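Local atomic coordinates of protein F01G10.3, confirmed by transcript evidence (Caenorhabditis elegans, PDB entry 3K6J), a protein that probably oxidises (3S)-3-hydroxyacyl-CoA with NAD+ through a Rossmann-type dehydrogenase portion, and carries a bound zinc ion. Residues 140-145 against 172-177; 147-152 against 160-165. One frame throughout, in Å; residues are numbered along the deposited sequence.

Contact 1 (140-145 against 172-177); sequences EDMKLK and NEISSV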
loop_
_atom_site.group_PDB
_atom_site.type_symbol
_atom_site.label_atom_id
_atom_site.label_comp_id
_atom_site.label_asym_id
_atom_site.label_seq_id
_atom_site.Cartn_x
_atom_site.Cartn_y
_atom_site.Cartn_z
ATOM N N GLU A 140 13.486 7.140 12.946
ATOM C CA GLU A 140 14.513 6.263 12.395
ATOM C C GLU A 140 15.905 6.511 13.012
ATOM O O GLU A 140 16.806 7.016 12.348
ATOM C CB GLU A 140 14.551 6.406 10.860
ATOM C CG GLU A 140 13.187 6.091 10.159
ATOM C CD GLU A 140 12.876 4.583 10.010
ATOM O OE1 GLU A 140 13.069 3.793 10.962
ATOM O OE2 GLU A 140 12.420 4.195 8.909
ATOM N N ASP A 141 16.070 6.108 14.267
ATOM C CA ASP A 141 17.306 6.270 15.019
ATOM C C ASP A 141 17.627 4.879 15.507
ATOM O O ASP A 141 16.922 4.318 16.358
ATOM C CB ASP A 141 17.094 7.241 16.199
ATOM C CG ASP A 141 18.374 7.498 17.039
ATOM O OD1 ASP A 141 19.203 6.588 17.246
ATOM O OD2 ASP A 141 18.527 8.641 17.555
ATOM N N MET A 142 18.692 4.319 14.948
ATOM C CA MET A 142 19.155 3.000 15.306
ATOM C C MET A 142 19.375 2.815 16.792
ATOM O O MET A 142 18.909 1.820 17.378
ATOM C CB MET A 142 20.443 2.689 14.540
ATOM C CG MET A 142 20.946 1.307 14.810
ATOM S SD MET A 142 19.866 0.043 14.079
ATOM C CE MET A 142 19.523 -0.898 15.547
ATOM N N LYS A 143 20.097 3.750 17.413
ATOM C CA LYS A 143 20.412 3.627 18.855
ATOM C C LYS A 143 19.178 3.662 19.737
ATOM O O LYS A 143 19.079 2.918 20.727
ATOM C CB LYS A 143 21.440 4.682 19.306
ATOM C CG LYS A 143 22.834 4.388 18.784
ATOM C CD LYS A 143 23.896 5.361 19.296
ATOM C CE LYS A 143 25.279 4.925 18.772
ATOM N NZ LYS A 143 26.292 6.026 18.789
ATOM N N LEU A 144 18.237 4.534 19.386
ATOM C CA LEU A 144 16.952 4.612 20.107
ATOM C C LEU A 144 16.201 3.273 20.009
ATOM O O LEU A 144 15.808 2.713 21.036
ATOM C CB LEU A 144 16.084 5.779 19.572
ATOM C CG LEU A 144 14.632 5.914 20.044
ATOM C CD1 LEU A 144 14.546 6.078 21.570
ATOM C CD2 LEU A 144 13.965 7.074 19.348
ATOM N N LYS A 145 16.025 2.757 18.784
ATOM C CA LYS A 145 15.271 1.495 18.605
ATOM C C LYS A 145 15.937 0.345 19.367
ATOM O O LYS A 145 15.283 -0.347 20.156
ATOM C CB LYS A 145 15.059 1.147 17.119
ATOM C CG LYS A 145 14.291 2.189 16.316
ATOM C CD LYS A 145 13.946 1.675 14.922
ATOM C CE LYS A 145 13.525 2.762 13.966
ATOM N NZ LYS A 145 12.231 3.382 14.329
ATOM N N ASN A 172 17.993 -6.739 11.112
ATOM C CA ASN A 172 18.953 -7.586 11.864
ATOM C C ASN A 172 19.843 -6.812 12.871
ATOM O O ASN A 172 20.078 -7.277 13.983
ATOM C CB ASN A 172 19.739 -8.526 10.930
ATOM C CG ASN A 172 18.809 -9.408 10.060
ATOM O OD1 ASN A 172 17.850 -10.044 10.553
ATOM N ND2 ASN A 172 19.085 -9.427 8.775
ATOM N N GLU A 173 20.262 -5.602 12.519
ATOM C CA GLU A 173 20.888 -4.702 13.526
ATOM C C GLU A 173 20.068 -4.619 14.831
ATOM O O GLU A 173 20.569 -4.879 15.935
ATOM C CB GLU A 173 21.023 -3.279 12.986
ATOM C CG GLU A 173 21.530 -3.112 11.548
ATOM C CD GLU A 173 22.922 -3.678 11.324
ATOM O OE1 GLU A 173 23.348 -4.534 12.128
ATOM O OE2 GLU A 173 23.584 -3.276 10.341
ATOM N N ILE A 174 18.798 -4.241 14.688
ATOM C CA ILE A 174 17.948 -3.991 15.836
ATOM C C ILE A 174 17.817 -5.247 16.707
ATOM O O ILE A 174 17.942 -5.186 17.958
ATOM C CB ILE A 174 16.548 -3.507 15.384
ATOM C CG1 ILE A 174 16.663 -2.322 14.424
ATOM C CG2 ILE A 174 15.685 -3.221 16.589
ATOM C CD1 ILE A 174 15.319 -1.781 13.943
ATOM N N SER A 175 17.549 -6.379 16.054
ATOM C CA SER A 175 17.558 -7.672 16.740
ATOM C C SER A 175 18.941 -7.955 17.334
ATOM O O SER A 175 19.026 -8.477 18.432
ATOM C CB SER A 175 17.151 -8.821 15.807
ATOM O OG SER A 175 18.053 -8.952 14.717
ATOM N N SER A 176 20.010 -7.582 16.619
ATOM C CA SER A 176 21.395 -7.863 17.093
ATOM C C SER A 176 21.682 -7.471 18.546
ATOM O O SER A 176 22.806 -7.667 18.997
ATOM C CB SER A 176 22.491 -7.357 16.115
ATOM O OG SER A 176 22.809 -5.954 16.241
ATOM N N VAL A 177 20.653 -6.985 19.278
ATOM C CA VAL A 177 20.773 -6.524 20.680
ATOM C C VAL A 177 19.833 -7.166 21.673
ATOM O O VAL A 177 19.913 -6.898 22.881
ATOM C CB VAL A 177 20.648 -4.965 20.873
ATOM C CG1 VAL A 177 21.496 -4.202 19.877
ATOM C CG2 VAL A 177 19.174 -4.494 20.880
#
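Met142 and Lys145, one turn apart on the helix, reach across to Glu173 and Ile174, and the contact is apolar throughout. Just before this helix, Asp141 occupies the N-cap position: its OD1 accepts from Leu144 N at 3.1 Å, the amide approaching from above the carboxylate plane, a capping bond at the start of the helix from which the contacting side chains project. Met142 sends its CG anti to the backbone N (chi1 -177°), and a bend at chi2 (70°) then brings the thioether end toward helix 171-175. Its SD lies 3.7 Å from Glu173 CB, one chain lying square across the other. Beyond the sulfur, the methyl CE presses on Ile174 CG1 at 3.4 Å, tighter than usual van der Waals contact. Lys145 contributes the aliphatic part of its chain, with CD 3.8 Å from Ile174 CD1. Only at chi4 (-68°) does that chain turn, carrying NZ away from the isoleucine into a salt bridge with Glu136; Glu140 OE1, at 3.5 Å from Lys145 NZ, is a second acidic partner, and the carbonyl of Ile139 also accepts a hydrogen bond from NZ. The stem of this buried lysine is used for apolar contact, while the acidic partners probably offset the charge at its end. Helix packs on helix over the Rossmann-type sheet, crossover helix 142-153 against 171-175, which leads to strand 184-188, where Ile174 also touches Leu184.

Contact 2 (147-152 against 160-165); sequences ELFANL and CIFGTN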
loop_
_atom_site.group_PDB
_atom_site.type_symbol
_atom_site.label_atom_id
_atom_site.label_comp_id
_atom_site.label_asym_id
_atom_site.label_seq_id
_atom_site.Cartn_x
_atom_site.Cartn_y
_atom_site.Cartn_z
ATOM N N GLU A 147 17.983 0.399 21.959
ATOM C CA GLU A 147 17.748 0.570 23.405
ATOM C C GLU A 147 16.286 0.354 23.808
ATOM O O GLU A 147 15.995 -0.173 24.891
ATOM C CB GLU A 147 18.274 1.942 23.901
ATOM C CG GLU A 147 18.621 1.990 25.395
ATOM C CD GLU A 147 18.738 3.413 25.934
ATOM O OE1 GLU A 147 19.753 4.095 25.653
ATOM O OE2 GLU A 147 17.810 3.859 26.638
ATOM N N LEU A 148 15.356 0.761 22.954
ATOM C CA LEU A 148 13.942 0.567 23.266
ATOM C C LEU A 148 13.558 -0.932 23.366
ATOM O O LEU A 148 12.936 -1.362 24.332
ATOM C CB LEU A 148 13.069 1.318 22.247
ATOM C CG LEU A 148 11.569 1.030 22.220
ATOM C CD1 LEU A 148 10.886 1.682 23.404
ATOM C CD2 LEU A 148 11.001 1.554 20.916
ATOM N N PHE A 149 13.936 -1.716 22.371
ATOM C CA PHE A 149 13.706 -3.166 22.433
ATOM C C PHE A 149 14.509 -3.827 23.549
ATOM O O PHE A 149 13.942 -4.592 24.347
ATOM C CB PHE A 149 14.011 -3.823 21.092
ATOM C CG PHE A 149 12.985 -3.535 20.029
ATOM C CD1 PHE A 149 11.662 -3.912 20.206
ATOM C CD2 PHE A 149 13.348 -2.899 18.859
ATOM C CE1 PHE A 149 10.708 -3.639 19.221
ATOM C CE2 PHE A 149 12.410 -2.626 17.877
ATOM C CZ PHE A 149 11.084 -2.994 18.066
ATOM N N ALA A 150 15.810 -3.507 23.630
ATOM C CA ALA A 150 16.661 -4.021 24.715
ATOM C C ALA A 150 16.005 -3.715 26.048
ATOM O O ALA A 150 15.997 -4.526 26.952
ATOM C CB ALA A 150 18.083 -3.435 24.641
ATOM N N ASN A 151 15.399 -2.542 26.122
ATOM C CA ASN A 151 14.612 -2.109 27.266
ATOM C C ASN A 151 13.365 -2.959 27.509
ATOM O O ASN A 151 13.120 -3.416 28.623
ATOM C CB ASN A 151 14.222 -0.656 27.008
ATOM C CG ASN A 151 13.770 0.064 28.239
ATOM O OD1 ASN A 151 12.887 -0.402 28.944
ATOM N ND2 ASN A 151 14.350 1.240 28.485
ATOM N N LEU A 152 12.558 -3.158 26.467
ATOM C CA LEU A 152 11.294 -3.918 26.584
ATOM C C LEU A 152 11.473 -5.400 26.953
ATOM O O LEU A 152 10.631 -5.988 27.638
ATOM C CB LEU A 152 10.494 -3.814 25.275
ATOM C CG LEU A 152 9.777 -2.504 24.942
ATOM C CD1 LEU A 152 9.384 -2.507 23.486
ATOM C CD2 LEU A 152 8.575 -2.302 25.840
ATOM N N CYS A 160 6.418 -12.351 24.189
ATOM C CA CYS A 160 6.042 -11.107 23.513
ATOM C C CYS A 160 6.731 -10.946 22.175
ATOM O O CYS A 160 7.958 -11.044 22.066
ATOM C CB CYS A 160 6.295 -9.885 24.405
ATOM S SG CYS A 160 5.539 -8.305 23.801
ATOM N N ILE A 161 5.936 -10.727 21.142
ATOM C CA ILE A 161 6.503 -10.519 19.840
ATOM C C ILE A 161 6.745 -9.034 19.676
ATOM O O ILE A 161 5.865 -8.218 19.948
ATOM C CB ILE A 161 5.619 -11.075 18.684
ATOM C CG1 ILE A 161 5.418 -12.595 18.802
ATOM C CG2 ILE A 161 6.202 -10.737 17.329
ATOM C CD1 ILE A 161 6.654 -13.420 19.226
ATOM N N PHE A 162 7.941 -8.709 19.192
ATOM C CA PHE A 162 8.314 -7.339 18.937
ATOM C C PHE A 162 8.263 -7.049 17.460
ATOM O O PHE A 162 8.988 -7.653 16.672
ATOM C CB PHE A 162 9.720 -7.037 19.482
ATOM C CG PHE A 162 9.855 -7.219 20.973
ATOM C CD1 PHE A 162 8.822 -6.924 21.821
ATOM C CD2 PHE A 162 11.051 -7.644 21.521
ATOM C CE1 PHE A 162 8.953 -7.078 23.190
ATOM C CE2 PHE A 162 11.191 -7.793 22.884
ATOM C CZ PHE A 162 10.141 -7.509 23.718
ATOM N N GLY A 163 7.425 -6.096 17.094
ATOM C CA GLY A 163 7.327 -5.660 15.706
ATOM C C GLY A 163 8.081 -4.356 15.547
ATOM O O GLY A 163 8.265 -3.614 16.512
ATOM N N THR A 164 8.575 -4.107 14.348
ATOM C CA THR A 164 9.196 -2.825 14.055
ATOM C C THR A 164 8.680 -2.400 12.703
ATOM O O THR A 164 8.629 -3.216 11.757
ATOM C CB THR A 164 10.775 -2.867 14.088
ATOM O OG1 THR A 164 11.295 -1.658 13.539
ATOM C CG2 THR A 164 11.335 -4.017 13.266
ATOM N N ASN A 165 8.260 -1.149 12.591
ATOM C CA ASN A 165 7.793 -0.683 11.296
ATOM C C ASN A 165 8.867 0.058 10.536
ATOM O O ASN A 165 8.572 0.791 9.627
ATOM C CB ASN A 165 6.492 0.142 11.430
ATOM C CG ASN A 165 6.747 1.635 11.610
ATOM O OD1 ASN A 165 5.939 2.466 11.187
ATOM N ND2 ASN A 165 7.867 1.978 12.228
#
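The ring of Phe149 lies between its helix and strand 161-164, touching three consecutive strand residues. Phe149 CE1 comes within 3.5 Å of Phe162 CB. Its CZ is 4.0 Å from Thr164 CB. Between them the carbonyl oxygen of Gly163 meets the ring at its edge, near the ring plane, 3.3 Å from Phe149 CZ. The phenylalanine side chains run alongside one another, pointing opposite ways; their centroids are 5.6 Å apart and their planes inclined at 36°, an oblique pairing. One turn further along the helix, Leu152 CB rests 4.0 Å from Phe162 CZ. With CG set anti to its carbonyl carbon (chi1 -61°), Phe162 extends toward the helix, and the carbonyl oxygen of Cys160 sits over the centre of one ring face. Were Phe149 replaced by an alanine, the ring edge against Gly163 O would go, and a gap would probably open between helix and strand beside Phe162 CB and Thr164 CB. Farther out, Leu184 touches Phe149, Phe162 and Thr164, while Ile174 packs on Thr164. Residues 147-152 run nearly antiparallel to 161-164 (167°), as expected for the beta-alpha-beta crossover of a Rossmann fold. Thr164 OG1 turns to Glu136 OE1 and Thr166 N for its hydrogen bonds. The interface rests on apolar and aromatic contacts plus a ring edge against a carbonyl oxygen, with no hydrogen bond between the segments, the threonine hydroxyl satisfied beyond them.

From strand 133-136 the chain passes through residues 140-145 into helix 142-153, whose first turn supplies contact 1 and whose later turns supply contact 2. The chain then returns along strand 161-164, closing the shorter loop at contact 2, and continues into helix 171-175, where contact 1 closes the longer one; the first loop therefore lies wholly within the second. Ile174 joins the two contacts, its CG2 lying 3.3 Å from Phe149 CD2. Together they fasten helix 142-153 both to its own crossover strand and to the next helix, which leads on to strand 184-188, within the probable NAD-binding domain.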